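Local structure of conserved protein (3BEY) at residues Glu36-Ser41 with Ala64-Gly69; Cys44-Ala47 with Cys53-Arg56. The protein is of unknown function but, as a small all-helical member of the carboxymuconolactone decarboxylase family with an AhpD-like fold, may have peroxiredoxin activity. All blocks are in the same frame, centred on the assembly; numbering follows the deposited sequence.

Contact 1. Residues Glu36-Ser41 with Ala64-Gly69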
loop_
_atom_site.group_PDB
_atom_site.type_symbol
_atom_site.label_atom_id
_atom_site.label_comp_id
_atom_site.label_asym_id
_atom_site.label_seq_id
_atom_site.Cartn_x
_atom_site.Cartn_y
_atom_site.Cartn_z
ATOM N N GLU D 36 6.887 16.220 -18.159
ATOM C CA GLU D 36 5.820 15.960 -17.209
ATOM C C GLU D 36 5.697 14.476 -16.869
ATOM O O GLU D 36 5.586 14.113 -15.699
ATOM C CB GLU D 36 4.513 16.529 -17.760
ATOM C CG GLU D 36 4.649 18.010 -18.099
ATOM C CD GLU D 36 3.486 18.558 -18.909
ATOM O OE1 GLU D 36 3.030 17.867 -19.851
ATOM O OE2 GLU D 36 3.038 19.692 -18.612
ATOM N N LYS D 37 5.747 13.620 -17.885
ATOM C CA LYS D 37 5.660 12.180 -17.663
ATOM C C LYS D 37 6.835 11.643 -16.834
ATOM O O LYS D 37 6.673 10.699 -16.057
ATOM C CB LYS D 37 5.562 11.448 -18.999
ATOM C CG LYS D 37 4.223 11.686 -19.706
ATOM C CD LYS D 37 4.241 11.206 -21.153
ATOM C CE LYS D 37 5.158 12.077 -22.011
ATOM N NZ LYS D 37 5.125 11.694 -23.438
ATOM N N LEU D 38 8.009 12.249 -16.983
ATOM C CA LEU D 38 9.183 11.826 -16.224
ATOM C C LEU D 38 9.025 12.207 -14.752
ATOM O O LEU D 38 9.255 11.384 -13.869
ATOM C CB LEU D 38 10.460 12.459 -16.797
ATOM C CG LEU D 38 10.937 11.875 -18.131
ATOM C CD1 LEU D 38 12.056 12.728 -18.696
ATOM C CD2 LEU D 38 11.405 10.440 -17.932
ATOM N N LEU D 39 8.647 13.453 -14.490
ATOM C CA LEU D 39 8.429 13.896 -13.119
ATOM C C LEU D 39 7.322 13.040 -12.485
ATOM O O LEU D 39 7.446 12.578 -11.350
ATOM C CB LEU D 39 8.015 15.369 -13.094
ATOM C CG LEU D 39 9.072 16.404 -13.500
ATOM C CD1 LEU D 39 8.385 17.683 -13.923
ATOM C CD2 LEU D 39 10.047 16.640 -12.328
ATOM N N ILE D 40 6.244 12.824 -13.224
ATOM C CA ILE D 40 5.146 12.025 -12.709
ATOM C C ILE D 40 5.594 10.601 -12.362
ATOM O O ILE D 40 5.192 10.067 -11.330
ATOM C CB ILE D 40 3.974 12.000 -13.718
ATOM C CG1 ILE D 40 3.359 13.397 -13.805
ATOM C CG2 ILE D 40 2.895 11.016 -13.282
ATOM C CD1 ILE D 40 2.406 13.538 -14.948
ATOM N N SER D 41 6.437 10.005 -13.213
ATOM C CA SER D 41 6.940 8.648 -12.986
ATOM C C SER D 41 7.753 8.554 -11.714
ATOM O O SER D 41 7.700 7.549 -11.002
ATOM C CB SER D 41 7.835 8.183 -14.132
ATOM O OG SER D 41 7.113 8.012 -15.326
ATOM N N ALA D 64 17.572 13.049 -18.964
ATOM C CA ALA D 64 16.686 13.850 -19.800
ATOM C C ALA D 64 16.863 15.324 -19.467
ATOM O O ALA D 64 16.175 16.182 -20.015
ATOM C CB ALA D 64 15.235 13.440 -19.578
ATOM N N GLY D 65 17.770 15.612 -18.539
ATOM C CA GLY D 65 18.035 16.991 -18.190
ATOM C C GLY D 65 17.268 17.578 -17.031
ATOM O O GLY D 65 17.302 18.790 -16.824
ATOM N N ILE D 66 16.573 16.741 -16.273
ATOM C CA ILE D 66 15.829 17.234 -15.124
ATOM C C ILE D 66 16.748 17.200 -13.902
ATOM O O ILE D 66 17.437 16.209 -13.666
ATOM C CB ILE D 66 14.566 16.368 -14.874
ATOM C CG1 ILE D 66 13.661 16.432 -16.109
ATOM C CG2 ILE D 66 13.823 16.855 -13.633
ATOM C CD1 ILE D 66 12.346 15.713 -15.965
ATOM N N THR D 67 16.766 18.286 -13.136
ATOM C CA THR D 67 17.616 18.377 -11.949
ATOM C C THR D 67 17.071 17.606 -10.753
ATOM O O THR D 67 15.879 17.290 -10.695
ATOM C CB THR D 67 17.797 19.839 -11.506
ATOM O OG1 THR D 67 18.664 19.890 -10.364
ATOM C CG2 THR D 67 16.460 20.445 -11.129
ATOM N N GLU D 68 17.948 17.312 -9.794
ATOM C CA GLU D 68 17.550 16.593 -8.593
ATOM C C GLU D 68 16.642 17.489 -7.761
ATOM O O GLU D 68 15.876 17.012 -6.926
ATOM C CB GLU D 68 18.779 16.204 -7.764
ATOM C CG GLU D 68 19.772 15.315 -8.496
ATOM C CD GLU D 68 20.962 14.930 -7.635
ATOM O OE1 GLU D 68 21.627 15.843 -7.099
ATOM O OE2 GLU D 68 21.237 13.716 -7.496
ATOM N N GLY D 69 16.731 18.791 -7.999
ATOM C CA GLY D 69 15.913 19.730 -7.257
ATOM C C GLY D 69 14.456 19.648 -7.652
ATOM O O GLY D 69 13.566 19.671 -6.801
#

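Contact 2. Residues Cys44-Ala47 with Cys53-Arg56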
loop_
_atom_site.group_PDB
_atom_site.type_symbol
_atom_site.label_atom_id
_atom_site.label_comp_id
_atom_site.label_asym_id
_atom_site.label_seq_id
_atom_site.Cartn_x
_atom_site.Cartn_y
_atom_site.Cartn_z
ATOM N N CYS D 44 5.362 9.160 -8.566
ATOM C CA CYS D 44 4.512 7.989 -8.352
ATOM C C CYS D 44 5.301 6.810 -7.789
ATOM O O CYS D 44 4.781 6.033 -6.983
ATOM C CB CYS D 44 3.842 7.564 -9.657
ATOM S SG CYS D 44 2.375 8.512 -10.058
ATOM N N SER D 45 6.553 6.676 -8.223
ATOM C CA SER D 45 7.426 5.606 -7.738
ATOM C C SER D 45 7.613 5.779 -6.245
ATOM O O SER D 45 7.656 4.803 -5.496
ATOM C CB SER D 45 8.803 5.671 -8.405
ATOM O OG SER D 45 8.698 5.516 -9.807
ATOM N N VAL D 46 7.726 7.042 -5.835
ATOM C CA VAL D 46 7.924 7.398 -4.442
ATOM C C VAL D 46 6.657 7.170 -3.618
ATOM O O VAL D 46 6.725 6.634 -2.512
ATOM C CB VAL D 46 8.377 8.883 -4.321
ATOM C CG1 VAL D 46 8.322 9.356 -2.865
ATOM C CG2 VAL D 46 9.799 9.017 -4.853
ATOM N N ALA D 47 5.511 7.575 -4.169
ATOM C CA ALA D 47 4.222 7.438 -3.502
ATOM C C ALA D 47 3.894 5.975 -3.247
ATOM O O ALA D 47 3.312 5.624 -2.225
ATOM C CB ALA D 47 3.129 8.070 -4.347
ATOM N N CYS D 53 12.158 1.291 -8.671
ATOM C CA CYS D 53 11.426 2.088 -9.642
ATOM C C CYS D 53 11.844 3.542 -9.557
ATOM O O CYS D 53 11.937 4.239 -10.562
ATOM C CB CYS D 53 9.924 2.048 -9.379
ATOM S SG CYS D 53 9.125 0.443 -9.083
ATOM N N THR D 54 12.060 4.005 -8.336
ATOM C CA THR D 54 12.440 5.389 -8.111
ATOM C C THR D 54 13.805 5.681 -8.716
ATOM O O THR D 54 13.955 6.622 -9.494
ATOM C CB THR D 54 12.436 5.710 -6.595
ATOM O OG1 THR D 54 11.110 5.530 -6.081
ATOM C CG2 THR D 54 12.891 7.143 -6.339
ATOM N N ARG D 55 14.793 4.861 -8.371
ATOM C CA ARG D 55 16.149 5.025 -8.882
ATOM C C ARG D 55 16.154 5.004 -10.407
ATOM O O ARG D 55 16.784 5.845 -11.052
ATOM C CB ARG D 55 17.054 3.913 -8.335
ATOM C CG ARG D 55 18.500 3.996 -8.796
ATOM C CD ARG D 55 19.384 2.992 -8.055
ATOM N NE ARG D 55 18.805 1.644 -8.019
ATOM C CZ ARG D 55 18.547 0.900 -9.094
ATOM N NH1 ARG D 55 18.817 1.366 -10.312
ATOM N NH2 ARG D 55 18.007 -0.310 -8.951
ATOM N N ARG D 56 15.426 4.045 -10.967
ATOM C CA ARG D 56 15.312 3.861 -12.409
ATOM C C ARG D 56 14.696 5.075 -13.119
ATOM O O ARG D 56 15.273 5.605 -14.069
ATOM C CB ARG D 56 14.493 2.590 -12.678
ATOM C CG ARG D 56 14.544 2.057 -14.103
ATOM C CD ARG D 56 13.351 2.527 -14.934
ATOM N NE ARG D 56 12.785 1.433 -15.724
ATOM C CZ ARG D 56 11.829 1.580 -16.640
ATOM N NH1 ARG D 56 11.378 0.522 -17.305
ATOM N NH2 ARG D 56 11.331 2.782 -16.897
#

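Contact 1. Residues Glu36-Ser41 with Ala64-Gly69
Ile66 lays the CD1 end of its longer branch against Leu38, 3.9 Å from Leu38 CB, while its other branch touches Leu39, with Ile66 CG2 4.0 Å from Leu39 CD2. One isoleucine thus spans two successive leucines of helix 34-47. With CG1 anti to the carbonyl carbon (chi1 -60°), the longer branch of Ile66 runs out to Leu38 and the methyl CG2 is left for Leu39. Leu38 uses a second surface as well: its CD1 methyl meets Ala64 CB at 3.4 Å, a close approach near the outside of the protein. Residues 64-67 lie in the connection between helices 51-62 and 68-90 of the all-helical AhpD-like fold. It carries a Schellman motif, with Gly65 at positive phi, and leads to Thr67, the N-cap of helix 68-90, whose OG1 accepts a nearly straight bond (176°) from Gly69 N at 3.2 Å. Between these two helix ends, Ile66 is the buried residue turned toward helix 34-47. Leu71, in the first turn of helix 68-90, touches both Ile66 and Leu39 and extends the apolar patch. The other side of helix 34-47 faces a second subunit, where Glu36 forms a salt bridge with Arg35 of that subunit.

Contact 2. Residues Cys44-Ala47 with Cys53-Arg56
A helical hairpin carrying the CxxC disulfide of this AhpD-like fold brings the end of helix 34-47 against the first turns of helix 51-62. The backbones come very close, with Ser45 CA and Thr54 CA 5.0 Å apart, and small side chains make this possible. Ser45 points its CB at the opposite helix, where it meets Thr54 OG1 at 3.3 Å. That hydroxyl hydrogen-bonds to Cys50 O, just ahead of its helix; likewise Ser45 OG bonds to Ser41 O and merely lies beside Cys53, 3.7 Å from its CB. Both buried hydroxyls are therefore satisfied by carbonyls one turn back, and the helices meet through van der Waals contact. At chi1 -62° the Thr54 hydroxyl stands beside the backbone N and the methyl CG2 points the other way, anti to N, reaching Val46 CG2 at 3.9 Å. Cys53 presents CB to Ser45, while its SG is joined to Cys50 SG in the disulfide seen here. Val46 also packs on Ala75 and Ala78 of helix 68-90, so the helix 34-47 arm of the hairpin lies on that long helix; Ser85 of a second subunit lies against Cys53, and Thr89 of a fourth subunit against Thr54.

Helix 34-47 is common to both contacts: its earlier turns take part in contact 1 and its last turn in contact 2, with the contact centres about 11 Å apart. Segments 36-41 and 44-47 follow each other on this helix with two residues between. Contact 2 is nested in the chain between the segments of contact 1: it lies near the start of helix 51-62, and contact 1 at the connection that follows its end. All four touching residues of contact 2 are buried, and it includes Cys53 of the disulfide, the probable redox site if the peroxiredoxin assignment holds; contact 1 is partly buried. Both reach the second subunit.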